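Local coordinates for uncharacterized protein conserved in bacteria with a cystatin-like fold (Silicibacter pomeroyi, PDB 3FLJ) that is of unknown function but adopts a cystatin-like alpha+beta fold and belongs to the SnoaL-like family, whose members include enzymes acting on small molecules such as polyketides, at residues A[132-135]-A[136-140]. Numbering follows the deposited sequence.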
ATOM      1  N   ALA A 132       2.016  14.384  -7.184  1.00 43.80           N
ATOM      2  CA  ALA A 132       2.348  14.461  -8.615  1.00 44.12           C
ATOM      3  C   ALA A 132       1.381  13.610  -9.465  1.00 44.30           C
ATOM      4  O   ALA A 132       0.922  14.079 -10.511  1.00 44.58           O
ATOM      5  CB  ALA A 132       3.802  14.052  -8.868  1.00 43.82           C
ATOM      6  N   LEU A 133       1.077  12.383  -9.013  1.00 44.13           N
ATOM      7  CA  LEU A 133       0.076  11.512  -9.663  1.00 44.46           C
ATOM      8  C   LEU A 133      -1.308  12.182  -9.698  1.00 44.19           C
ATOM      9  O   LEU A 133      -1.944  12.182 -10.747  1.00 44.02           O
ATOM     10  CB  LEU A 133      -0.041  10.125  -8.985  1.00 43.92           C
ATOM     11  CG  LEU A 133      -1.091   9.110  -9.492  1.00 44.33           C
ATOM     12  CD1 LEU A 133      -0.909   8.816 -10.980  1.00 42.46           C
ATOM     13  CD2 LEU A 133      -1.089   7.806  -8.654  1.00 44.56           C
ATOM     14  N   ARG A 134      -1.741  12.736  -8.559  1.00 44.67           N
ATOM     15  CA  ARG A 134      -3.033  13.440  -8.431  1.00 45.43           C
ATOM     16  C   ARG A 134      -3.142  14.584  -9.448  1.00 44.60           C
ATOM     17  O   ARG A 134      -4.162  14.691 -10.120  1.00 43.25           O
ATOM     18  CB  ARG A 134      -3.242  13.994  -7.019  1.00 45.95           C
ATOM     19  CG  ARG A 134      -4.628  14.648  -6.751  1.00 46.87           C
ATOM     20  CD  ARG A 134      -4.615  15.522  -5.508  1.00 49.58           C
ATOM     21  NE  ARG A 134      -3.648  16.622  -5.629  1.00 57.65           N
ATOM     22  CZ  ARG A 134      -3.420  17.571  -4.717  1.00 60.99           C
ATOM     23  NH1 ARG A 134      -4.114  17.631  -3.571  1.00 64.00           N
ATOM     24  NH2 ARG A 134      -2.483  18.497  -4.959  1.00 62.00           N
ATOM     25  N   ASP A 135      -2.085  15.394  -9.554  1.00 44.08           N
ATOM     26  CA  ASP A 135      -2.042  16.504 -10.515  1.00 44.49           C
ATOM     27  C   ASP A 135      -2.106  16.009 -11.970  1.00 43.82           C
ATOM     28  O   ASP A 135      -2.908  16.533 -12.748  1.00 42.57           O
ATOM     29  CB  ASP A 135      -0.813  17.397 -10.290  1.00 46.11           C
ATOM     30  CG  ASP A 135      -0.855  18.158  -8.945  1.00 51.79           C
ATOM     31  OD1 ASP A 135      -1.929  18.231  -8.290  1.00 53.21           O
ATOM     32  OD2 ASP A 135       0.210  18.693  -8.553  1.00 55.20           O
ATOM     33  N   ALA A 136      -1.309  14.983 -12.302  1.00 42.74           N
ATOM     34  CA  ALA A 136      -1.316  14.376 -13.652  1.00 42.45           C
ATOM     35  C   ALA A 136      -2.682  13.773 -14.023  1.00 42.11           C
ATOM     36  O   ALA A 136      -3.148  13.952 -15.155  1.00 41.98           O
ATOM     37  CB  ALA A 136      -0.204  13.328 -13.804  1.00 41.42           C
HETATM   38  N   MSE A 137      -3.320  13.102 -13.060  1.00 42.10           N
HETATM   39  CA  MSE A 137      -4.647  12.474 -13.255  1.00 42.64           C
HETATM   40  C   MSE A 137      -5.779  13.494 -13.374  1.00 42.81           C
HETATM   41  O   MSE A 137      -6.704  13.272 -14.163  1.00 43.71           O
HETATM   42  CB  MSE A 137      -4.957  11.425 -12.168  1.00 42.51           C
HETATM   43  CG  MSE A 137      -4.094  10.157 -12.240  1.00 42.37           C
HETATM   44 SE   MSE A 137      -4.359   9.149 -13.886  0.75 39.23          SE
HETATM   45  CE  MSE A 137      -6.263   8.638 -13.554  1.00 42.65           C
ATOM     46  N   ASN A 138      -5.725  14.583 -12.596  1.00 42.63           N
ATOM     47  CA  ASN A 138      -6.694  15.686 -12.743  1.00 42.42           C
ATOM     48  C   ASN A 138      -6.671  16.221 -14.189  1.00 42.18           C
ATOM     49  O   ASN A 138      -7.727  16.382 -14.792  1.00 42.18           O
ATOM     50  CB  ASN A 138      -6.420  16.854 -11.787  1.00 42.63           C
ATOM     51  CG  ASN A 138      -6.710  16.533 -10.332  1.00 47.19           C
ATOM     52  OD1 ASN A 138      -7.408  15.562  -9.988  1.00 47.77           O
ATOM     53  ND2 ASN A 138      -6.141  17.358  -9.448  1.00 47.53           N
ATOM     54  N   ALA A 139      -5.464  16.446 -14.724  1.00 41.44           N
ATOM     55  CA  ALA A 139      -5.281  16.930 -16.101  1.00 41.48           C
ATOM     56  C   ALA A 139      -5.835  15.958 -17.169  1.00 40.34           C
ATOM     57  O   ALA A 139      -6.566  16.375 -18.070  1.00 39.53           O
ATOM     58  CB  ALA A 139      -3.799  17.250 -16.370  1.00 40.97           C
ATOM     59  N   ARG A 140      -5.505  14.674 -17.035  1.00 40.33           N
ATOM     60  CA  ARG A 140      -5.969  13.622 -17.975  1.00 41.17           C
ATOM     61  C   ARG A 140      -7.479  13.395 -17.990  1.00 40.79           C
ATOM     62  O   ARG A 140      -8.085  13.331 -19.064  1.00 39.78           O
ATOM     63  CB  ARG A 140      -5.279  12.290 -17.686  1.00 41.46           C
ATOM     64  CG  ARG A 140      -3.841  12.301 -18.077  1.00 43.41           C
ATOM     65  CD  ARG A 140      -3.180  11.015 -17.719  1.00 49.96           C
ATOM     66  NE  ARG A 140      -1.931  10.855 -18.463  1.00 56.72           N
ATOM     67  CZ  ARG A 140      -1.812  10.428 -19.734  1.00 57.87           C
ATOM     68  NH1 ARG A 140      -2.881  10.106 -20.484  1.00 56.60           N
ATOM     69  NH2 ARG A 140      -0.592  10.342 -20.280  1.00 57.96           N
TER
HETATM   70  O   HOH W   1      -4.368  19.469 -10.136  1.00 57.15           O
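Leu133 lays its CD1 methyl alongside the CG methylene of Met137, a selenomethionine one helical turn later, at 3.7 Å between the two carbons. The two side chains run side by side in the same direction. Met137 keeps CG anti to its carbonyl carbon (chi1 -69°), which also brings that methylene to 3.3 Å from Leu133 O, and further bends fold the rest of the chain round to SE and CE. Beyond the pair, Leu133 rests against Val74 and Met137 against Val71 of helix 61-74, while Pro52 also touches the buried leucine.

Both residues belong to helix 127-143, the long helix that follows strand 117-125 late in the chain of this cystatin-like fold and packs against helix 61-74 through them. Its i to i+4 backbone bonds are regular: Met137 N donates to Leu133 O at 2.8 Å, and Asn138 N to Arg134 O at 2.9 Å.

A polar group lies on another face of the helix. Arg134 passes its CG methylene 4.1 Å from ND2 of Asn138, and then bends at chi3 (61°) so that NH2 makes a weak, 3.4 Å salt-bridging hydrogen bond to Asp135 OD1. The same carboxylate oxygen accepts a hydrogen bond from a water, which in turn accepts one from ND2 of Asn138 at 2.8 Å, so the aspartate and the amide are joined through solvent. At its other end the amide is held by a hydrogen bond between OD1 and Tyr54 OH, consistent with its modelled orientation, and Arg134 joins the subunit packing by touching Tyr127 of the second subunit.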